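Local coordinates for protein metallophosphoesterase (Sphaerobacter thermophilus, PDB 3RQZ) that binds two zinc ions in a calcineurin-like metallophosphoesterase fold and probably acts as a phosphatase, hydrolysing phosphate esters, at residues Asp11-Leu16 with Gly63-Ala68; Ala68-Leu73 with Tyr100-Pro105; Gly42-Glu47 with Gln226-Glu231. One frame throughout, in Å; residues are numbered along the deposited sequence.

Contact 1 (Asp11-Leu16 with Gly63-Ala68); sequences DVHANL and GNHDWA. With ZN (zinc ion), chain D.
His13 and His65 bring the two backbones together, with their CA atoms 8.3 Å apart: 11-16 is a loop holding a type I' beta turn from Val12 to Asn15, while 63-68 is the first turn of a helix with Gly63 at its N-cap. Just 79 Å² is buried, nearly all of it on His13 and His65. Their rings form a T-shaped pair, centroids 5.0 Å apart and planes at 89°, in which His13 presents its edge to one face of His65. The touching atom is His13 CE1, 3.6 Å from His65 CD2 and nearer the rim of that ring than its middle. His13 CG stands anti to its carbonyl carbon (chi1 -79°), which directs the ring toward zinc and His65. Both nitrogens fix its rotation: NE2 binds a zinc ion at 2.2 Å and ND1 is hydrogen-bonded to Val39 O. Asp11 OD1 sits 2.2 Å from the same zinc, and a water oxygen lies 2.5 Å from that zinc; Asp37 and His152 complete this site of the calcineurin-like metallophosphoesterases. At the helix start, Asp66 OD2 accepts from Gly63 N at 2.7 Å. Asp37 OD1 accepts from His65 N, linking that helix to the metal centre. The loop 11-16 follows strand 6-9 and leads into helix 16-26, with Val12, Ala14 and Leu16 against helix 45-55, while 63-68 starts helix 64-69.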
# COMPACT_ATOMS: atom_id res chain seq x y z
N ASP A 11 -0.14 -1.69 0.72
CA ASP A 11 -0.99 -2.36 1.71
C ASP A 11 -1.55 -3.67 1.18
O ASP A 11 -2.75 -3.97 1.29
CB ASP A 11 -2.06 -1.38 2.25
CG ASP A 11 -1.44 -0.13 2.90
OD1 ASP A 11 -0.96 -0.24 4.06
OD2 ASP A 11 -1.42 0.95 2.25
N VAL A 12 -0.66 -4.46 0.59
CA VAL A 12 -0.98 -5.81 0.16
C VAL A 12 -1.43 -6.66 1.36
O VAL A 12 -2.40 -7.43 1.28
CB VAL A 12 0.23 -6.43 -0.58
CG1 VAL A 12 -0.02 -7.93 -0.86
CG2 VAL A 12 0.50 -5.63 -1.90
N HIS A 13 -0.75 -6.51 2.49
CA HIS A 13 -1.19 -7.17 3.71
C HIS A 13 -1.43 -8.65 3.49
O HIS A 13 -2.48 -9.18 3.85
CB HIS A 13 -2.43 -6.45 4.31
CG HIS A 13 -2.07 -5.21 5.08
ND1 HIS A 13 -1.19 -5.23 6.14
CD2 HIS A 13 -2.45 -3.92 4.93
CE1 HIS A 13 -1.05 -4.00 6.62
NE2 HIS A 13 -1.80 -3.19 5.89
N ALA A 14 -0.45 -9.31 2.87
CA ALA A 14 -0.43 -10.75 2.80
C ALA A 14 -1.67 -11.33 2.10
O ALA A 14 -2.01 -12.50 2.28
CB ALA A 14 -0.25 -11.32 4.26
N ASN A 15 -2.32 -10.51 1.28
CA ASN A 15 -3.49 -10.95 0.53
C ASN A 15 -3.04 -11.32 -0.91
O ASN A 15 -3.09 -10.50 -1.83
CB ASN A 15 -4.58 -9.86 0.56
CG ASN A 15 -5.95 -10.35 0.05
OD1 ASN A 15 -6.07 -11.32 -0.70
ND2 ASN A 15 -6.99 -9.66 0.50
N LEU A 16 -2.59 -12.56 -1.05
CA LEU A 16 -2.01 -13.07 -2.30
C LEU A 16 -3.05 -13.10 -3.41
O LEU A 16 -2.76 -12.74 -4.54
CB LEU A 16 -1.42 -14.49 -2.10
CG LEU A 16 -0.80 -15.20 -3.34
CD1 LEU A 16 0.32 -14.39 -3.94
CD2 LEU A 16 -0.33 -16.58 -2.97
N GLY A 63 6.54 -0.63 5.35
CA GLY A 63 5.34 -0.16 6.07
C GLY A 63 5.45 -0.43 7.57
O GLY A 63 6.39 -1.12 8.02
N ASN A 64 4.50 0.08 8.36
CA ASN A 64 4.55 -0.13 9.82
C ASN A 64 4.38 -1.61 10.19
O ASN A 64 5.00 -2.12 11.15
CB ASN A 64 3.53 0.77 10.55
CG ASN A 64 2.11 0.63 9.99
OD1 ASN A 64 1.88 0.82 8.79
ND2 ASN A 64 1.15 0.32 10.86
N HIS A 65 3.52 -2.32 9.46
CA HIS A 65 3.37 -3.78 9.74
C HIS A 65 4.62 -4.61 9.41
O HIS A 65 4.97 -5.52 10.18
CB HIS A 65 2.11 -4.36 9.08
CG HIS A 65 0.87 -3.90 9.74
ND1 HIS A 65 0.19 -4.69 10.65
CD2 HIS A 65 0.21 -2.71 9.69
CE1 HIS A 65 -0.85 -4.01 11.12
NE2 HIS A 65 -0.86 -2.81 10.55
N ASP A 66 5.27 -4.31 8.28
CA ASP A 66 6.56 -4.94 7.95
C ASP A 66 7.57 -4.68 9.07
O ASP A 66 8.26 -5.60 9.50
CB ASP A 66 7.14 -4.43 6.60
CG ASP A 66 6.10 -4.32 5.49
OD1 ASP A 66 5.30 -5.29 5.33
OD2 ASP A 66 6.08 -3.26 4.78
N TRP A 67 7.67 -3.42 9.52
CA TRP A 67 8.64 -3.01 10.54
C TRP A 67 8.37 -3.71 11.89
O TRP A 67 9.29 -4.13 12.59
CB TRP A 67 8.60 -1.47 10.68
CG TRP A 67 9.56 -0.84 11.67
CD1 TRP A 67 9.22 -0.09 12.79
CD2 TRP A 67 11.00 -0.86 11.63
NE1 TRP A 67 10.36 0.32 13.45
CE2 TRP A 67 11.47 -0.12 12.75
CE3 TRP A 67 11.94 -1.43 10.76
CZ2 TRP A 67 12.83 0.05 13.04
CZ3 TRP A 67 13.33 -1.28 11.06
CH2 TRP A 67 13.74 -0.53 12.18
N ALA A 68 7.09 -3.82 12.24
CA ALA A 68 6.68 -4.56 13.45
C ALA A 68 7.09 -6.03 13.40
O ALA A 68 7.55 -6.60 14.40
CB ALA A 68 5.17 -4.48 13.62
ZN ZN D . -1.56 -0.98 6.01
O HOH W 1 -2.34 -0.89 8.33

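Contact 2 (Ala68-Leu73 with Tyr100-Pro105)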
# COMPACT_ATOMS: atom_id res chain seq x y z
N ALA A 68 7.09 -3.82 12.24
CA ALA A 68 6.68 -4.56 13.45
C ALA A 68 7.09 -6.03 13.40
O ALA A 68 7.55 -6.60 14.40
CB ALA A 68 5.17 -4.48 13.62
N CYS A 69 6.92 -6.65 12.24
CA CYS A 69 7.04 -8.10 12.11
C CYS A 69 8.48 -8.56 11.95
O CYS A 69 8.76 -9.75 11.95
CB CYS A 69 6.13 -8.63 11.01
SG CYS A 69 4.38 -8.42 11.47
N ILE A 70 9.38 -7.60 11.84
CA ILE A 70 10.78 -7.91 11.78
C ILE A 70 11.23 -8.24 13.18
O ILE A 70 12.28 -8.82 13.37
CB ILE A 70 11.57 -6.71 11.26
CG1 ILE A 70 11.60 -6.72 9.75
CG2 ILE A 70 13.01 -6.67 11.85
CD1 ILE A 70 12.07 -5.36 9.18
N GLY A 71 10.42 -7.83 14.16
CA GLY A 71 10.68 -8.12 15.54
C GLY A 71 10.82 -9.62 15.80
O GLY A 71 9.89 -10.39 15.50
N ARG A 72 11.98 -10.01 16.30
CA ARG A 72 12.17 -11.37 16.82
C ARG A 72 11.66 -11.43 18.25
O ARG A 72 11.71 -10.45 19.00
CB ARG A 72 13.65 -11.80 16.77
CG ARG A 72 14.34 -11.52 15.40
CD ARG A 72 14.32 -12.78 14.49
NE ARG A 72 15.41 -13.71 14.84
CZ ARG A 72 15.44 -15.00 14.50
NH1 ARG A 72 14.45 -15.54 13.80
NH2 ARG A 72 16.48 -15.76 14.87
N LEU A 73 11.13 -12.58 18.60
CA LEU A 73 10.54 -12.79 19.89
C LEU A 73 10.96 -14.21 20.26
O LEU A 73 11.05 -15.08 19.39
CB LEU A 73 9.02 -12.69 19.73
CG LEU A 73 8.20 -11.94 20.78
CD1 LEU A 73 7.01 -11.29 20.11
CD2 LEU A 73 7.74 -12.91 21.87
N TYR A 100 14.97 -9.31 3.56
CA TYR A 100 14.47 -8.38 2.58
C TYR A 100 13.77 -7.17 3.24
O TYR A 100 14.00 -6.03 2.86
CB TYR A 100 13.50 -9.08 1.59
CG TYR A 100 12.86 -8.10 0.63
CD1 TYR A 100 13.59 -7.57 -0.43
CD2 TYR A 100 11.52 -7.73 0.78
CE1 TYR A 100 13.02 -6.65 -1.32
CE2 TYR A 100 10.92 -6.83 -0.09
CZ TYR A 100 11.69 -6.28 -1.16
OH TYR A 100 11.11 -5.40 -2.05
N LEU A 101 12.86 -7.46 4.16
CA LEU A 101 12.13 -6.40 4.87
C LEU A 101 13.09 -5.48 5.61
O LEU A 101 12.92 -4.27 5.56
CB LEU A 101 11.06 -6.96 5.78
CG LEU A 101 9.90 -7.68 5.06
CD1 LEU A 101 9.01 -8.29 6.11
CD2 LEU A 101 9.10 -6.77 4.08
N GLU A 102 14.09 -6.07 6.28
CA GLU A 102 15.12 -5.30 6.98
C GLU A 102 15.89 -4.39 6.04
O GLU A 102 16.44 -3.36 6.48
CB GLU A 102 16.09 -6.23 7.73
CG GLU A 102 15.44 -6.87 8.96
CD GLU A 102 16.20 -8.10 9.52
OE1 GLU A 102 17.34 -8.38 9.08
OE2 GLU A 102 15.65 -8.79 10.41
N SER A 103 15.94 -4.73 4.76
CA SER A 103 16.77 -3.94 3.85
C SER A 103 16.07 -2.68 3.39
O SER A 103 16.73 -1.76 2.87
CB SER A 103 17.21 -4.79 2.66
OG SER A 103 16.15 -4.98 1.71
N LEU A 104 14.73 -2.61 3.56
CA LEU A 104 13.94 -1.60 2.87
C LEU A 104 14.12 -0.21 3.50
O LEU A 104 14.17 -0.08 4.72
CB LEU A 104 12.44 -1.98 2.78
CG LEU A 104 12.08 -3.28 2.06
CD1 LEU A 104 10.55 -3.42 1.95
CD2 LEU A 104 12.67 -3.35 0.64
N PRO A 105 14.22 0.82 2.65
CA PRO A 105 14.26 2.20 3.10
C PRO A 105 12.86 2.64 3.54
O PRO A 105 11.84 2.03 3.14
CB PRO A 105 14.69 2.92 1.82
CG PRO A 105 13.94 2.16 0.73
CD PRO A 105 14.11 0.73 1.18
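Tyr100 O takes two donors from one residue, Ser103 OG at 2.7 Å and Ser103 N at 3.0 Å, in the last turn of helix 95-103, the same turn that Ile70 packs against. The hydroxyl comes in tilted 20° from the carbonyl plane. From 68-73, Ile70 alone carries the contact, reaching across to Leu101 and Glu102. Its CG1 lies anti to the carbonyl carbon (chi1 -86°) and the chain runs on extended, which lays CD1 against the helix backbone, 3.6 Å from Glu102 N. The same methyl meets Leu101 CB at 3.9 Å. In the calcineurin-like fold of this enzyme, the contact joins the stretch that leaves helix 64-69, a helix that starts beside the metal site, to the last turn of helix 95-103. Glu102 flanks the isoleucine with its aliphatic part: CG approaches Ile70 CD1 at 3.7 Å and the extended chain carries OE2 past the other branch, 3.7 Å from Ile70 CG2. The carboxylate therefore lies alongside a methyl group, and this end of the contact is exposed. Inward, Leu101 rests on Ile38 and Leu93, and Ile70 also touches Ile62.

Contact 3 (Gly42-Glu47 with Gln226-Glu231); sequences GPRPRE and QAQMRE
Arg44 lays its guanidinium flat over the amide of Gln228, the two planes only 14° apart. In this calcineurin-like metallophosphoesterase, the stack ties the loop leading into helix 45-55 to helix 222-232, which is followed by helix 236-244 at the C-terminal end of the chain. Although the flat groups are stacked, the two side chains cross at about a right angle, the amide carbon CD lying 3.6 Å above the guanidinium plane and toward its rim. Gln228 CG reaches the same face and is 3.5 Å from Arg44 NH2. A bend at chi2 (-67°) folds the arginine back, letting NH1 donate to Pro43 O at 3.0 Å; the donor sits well above that carbonyl plane, whereas the oxygen lies close to the guanidinium plane. Replacing this arginine with an alanine takes away the stacked face and the NH1 donor, and would probably leave the Gln228 amide less restrained, with Pro43 O and the bridging water short of this partner. Pro43 supplies the carbon surface beside the stack. Its ring stands across the Gln228 chain, with CG 3.4 Å from Gln228 OE1, and on the Met229 side its CD packs against CG of that selenomethionine at 3.6 Å. Met229 in turn is buried against Leu238 and Val239 of helix 236-244, and Gln228 also touches Val17. A water at the guanidinium edge finishes the link, accepting from Arg44 NH1 at 3.0 Å and donating to Gln228 O at 2.6 Å.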
# COMPACT_ATOMS: atom_id res chain seq x y z
N GLY A 42 -3.29 -10.61 6.51
CA GLY A 42 -3.64 -11.65 5.53
C GLY A 42 -2.93 -12.99 5.72
O GLY A 42 -1.99 -13.09 6.50
N PRO A 43 -3.39 -14.03 4.99
CA PRO A 43 -2.93 -15.41 5.15
C PRO A 43 -1.66 -15.82 4.40
O PRO A 43 -1.19 -16.94 4.58
CB PRO A 43 -4.12 -16.23 4.60
CG PRO A 43 -4.62 -15.35 3.48
CD PRO A 43 -4.43 -13.91 3.95
N ARG A 44 -1.12 -14.93 3.57
CA ARG A 44 0.00 -15.34 2.71
C ARG A 44 1.18 -14.37 2.78
O ARG A 44 1.60 -13.85 1.74
CB ARG A 44 -0.46 -15.56 1.25
CG ARG A 44 -1.42 -16.77 1.01
CD ARG A 44 -0.75 -18.13 1.26
NE ARG A 44 -1.66 -19.28 1.07
CZ ARG A 44 -2.34 -19.88 2.04
NH1 ARG A 44 -2.27 -19.42 3.29
NH2 ARG A 44 -3.13 -20.93 1.75
N PRO A 45 1.72 -14.13 3.99
CA PRO A 45 2.83 -13.15 4.05
C PRO A 45 4.09 -13.56 3.29
O PRO A 45 4.71 -12.70 2.64
CB PRO A 45 3.09 -12.99 5.56
CG PRO A 45 2.49 -14.27 6.18
CD PRO A 45 1.31 -14.59 5.33
N ARG A 46 4.48 -14.84 3.34
CA ARG A 46 5.72 -15.24 2.64
C ARG A 46 5.59 -15.01 1.15
O ARG A 46 6.48 -14.44 0.52
CB ARG A 46 6.05 -16.71 2.90
CG ARG A 46 6.52 -16.97 4.31
CD ARG A 46 7.11 -18.39 4.45
NE ARG A 46 6.08 -19.39 4.19
CZ ARG A 46 5.27 -19.90 5.13
NH1 ARG A 46 5.39 -19.54 6.40
NH2 ARG A 46 4.34 -20.79 4.79
N GLU A 47 4.48 -15.48 0.59
CA GLU A 47 4.27 -15.43 -0.86
C GLU A 47 4.21 -13.96 -1.34
O GLU A 47 4.73 -13.63 -2.43
CB GLU A 47 2.98 -16.20 -1.22
CG GLU A 47 3.03 -17.71 -0.98
CD GLU A 47 2.70 -18.14 0.47
OE1 GLU A 47 2.48 -17.29 1.37
OE2 GLU A 47 2.67 -19.35 0.71
N GLN A 226 -10.46 -15.47 2.45
CA GLN A 226 -11.18 -15.79 3.67
C GLN A 226 -11.00 -17.26 4.08
O GLN A 226 -10.71 -17.54 5.24
CB GLN A 226 -12.66 -15.41 3.53
CG GLN A 226 -12.91 -13.89 3.58
CD GLN A 226 -14.41 -13.61 3.54
OE1 GLN A 226 -15.14 -14.29 2.83
NE2 GLN A 226 -14.86 -12.62 4.31
N ALA A 227 -11.11 -18.18 3.12
CA ALA A 227 -10.86 -19.61 3.37
C ALA A 227 -9.44 -19.86 3.90
O ALA A 227 -9.23 -20.64 4.85
CB ALA A 227 -11.10 -20.42 2.10
N GLN A 228 -8.46 -19.21 3.29
CA GLN A 228 -7.08 -19.36 3.68
C GLN A 228 -6.84 -18.80 5.08
O GLN A 228 -6.06 -19.35 5.83
CB GLN A 228 -6.16 -18.62 2.68
CG GLN A 228 -6.13 -19.20 1.28
CD GLN A 228 -5.40 -18.31 0.28
OE1 GLN A 228 -4.97 -17.18 0.61
NE2 GLN A 228 -5.25 -18.81 -0.94
N MSE A 229 -7.49 -17.69 5.41
CA MSE A 229 -7.41 -17.13 6.77
C MSE A 229 -8.03 -18.04 7.82
O MSE A 229 -7.45 -18.25 8.89
CB MSE A 229 -8.03 -15.74 6.86
CG MSE A 229 -7.27 -14.67 6.04
SE MSE A 229 -8.23 -13.00 5.94
CE MSE A 229 -7.97 -12.46 7.79
N ARG A 230 -9.21 -18.60 7.52
CA ARG A 230 -9.86 -19.52 8.45
C ARG A 230 -9.04 -20.79 8.64
O ARG A 230 -9.00 -21.34 9.74
CB ARG A 230 -11.30 -19.84 7.98
CG ARG A 230 -12.22 -18.60 7.97
CD ARG A 230 -13.68 -18.99 7.86
NE ARG A 230 -14.53 -17.82 8.09
CZ ARG A 230 -15.22 -17.18 7.15
NH1 ARG A 230 -15.92 -16.12 7.49
NH2 ARG A 230 -15.22 -17.58 5.87
N GLU A 231 -8.39 -21.25 7.57
CA GLU A 231 -7.51 -22.40 7.63
C GLU A 231 -6.33 -22.13 8.57
O GLU A 231 -5.93 -23.02 9.33
CB GLU A 231 -7.00 -22.78 6.24
CG GLU A 231 -6.14 -24.07 6.20
CD GLU A 231 -6.80 -25.26 6.90
OE1 GLU A 231 -7.93 -25.64 6.52
OE2 GLU A 231 -6.18 -25.83 7.83
O HOH W 2 -3.97 -20.77 5.35

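Contact 1 is the one at the metal centre, and the other two extend from its two segments. Contact 2 continues along helix 64-69, sharing Ala68 with contact 1; their centres are 11 Å apart, and Asp66 CB packs on Leu101 CD2 at 4.0 Å. Contact 3 meets the other segment, where Ala14 O and Arg44 N, 2.9 Å apart, probably form a hydrogen bond and Ala14 CB lies 3.3 Å from Gly42 O. Contacts 2 and 3 do not touch, their nearest atoms being about 7 Å apart. Between nearest atoms, the Pro43 side chain comes within about 8 Å of that of His13, while Leu101 and Met229 stay about 12 and 13 Å from zinc, so neither touches the metal.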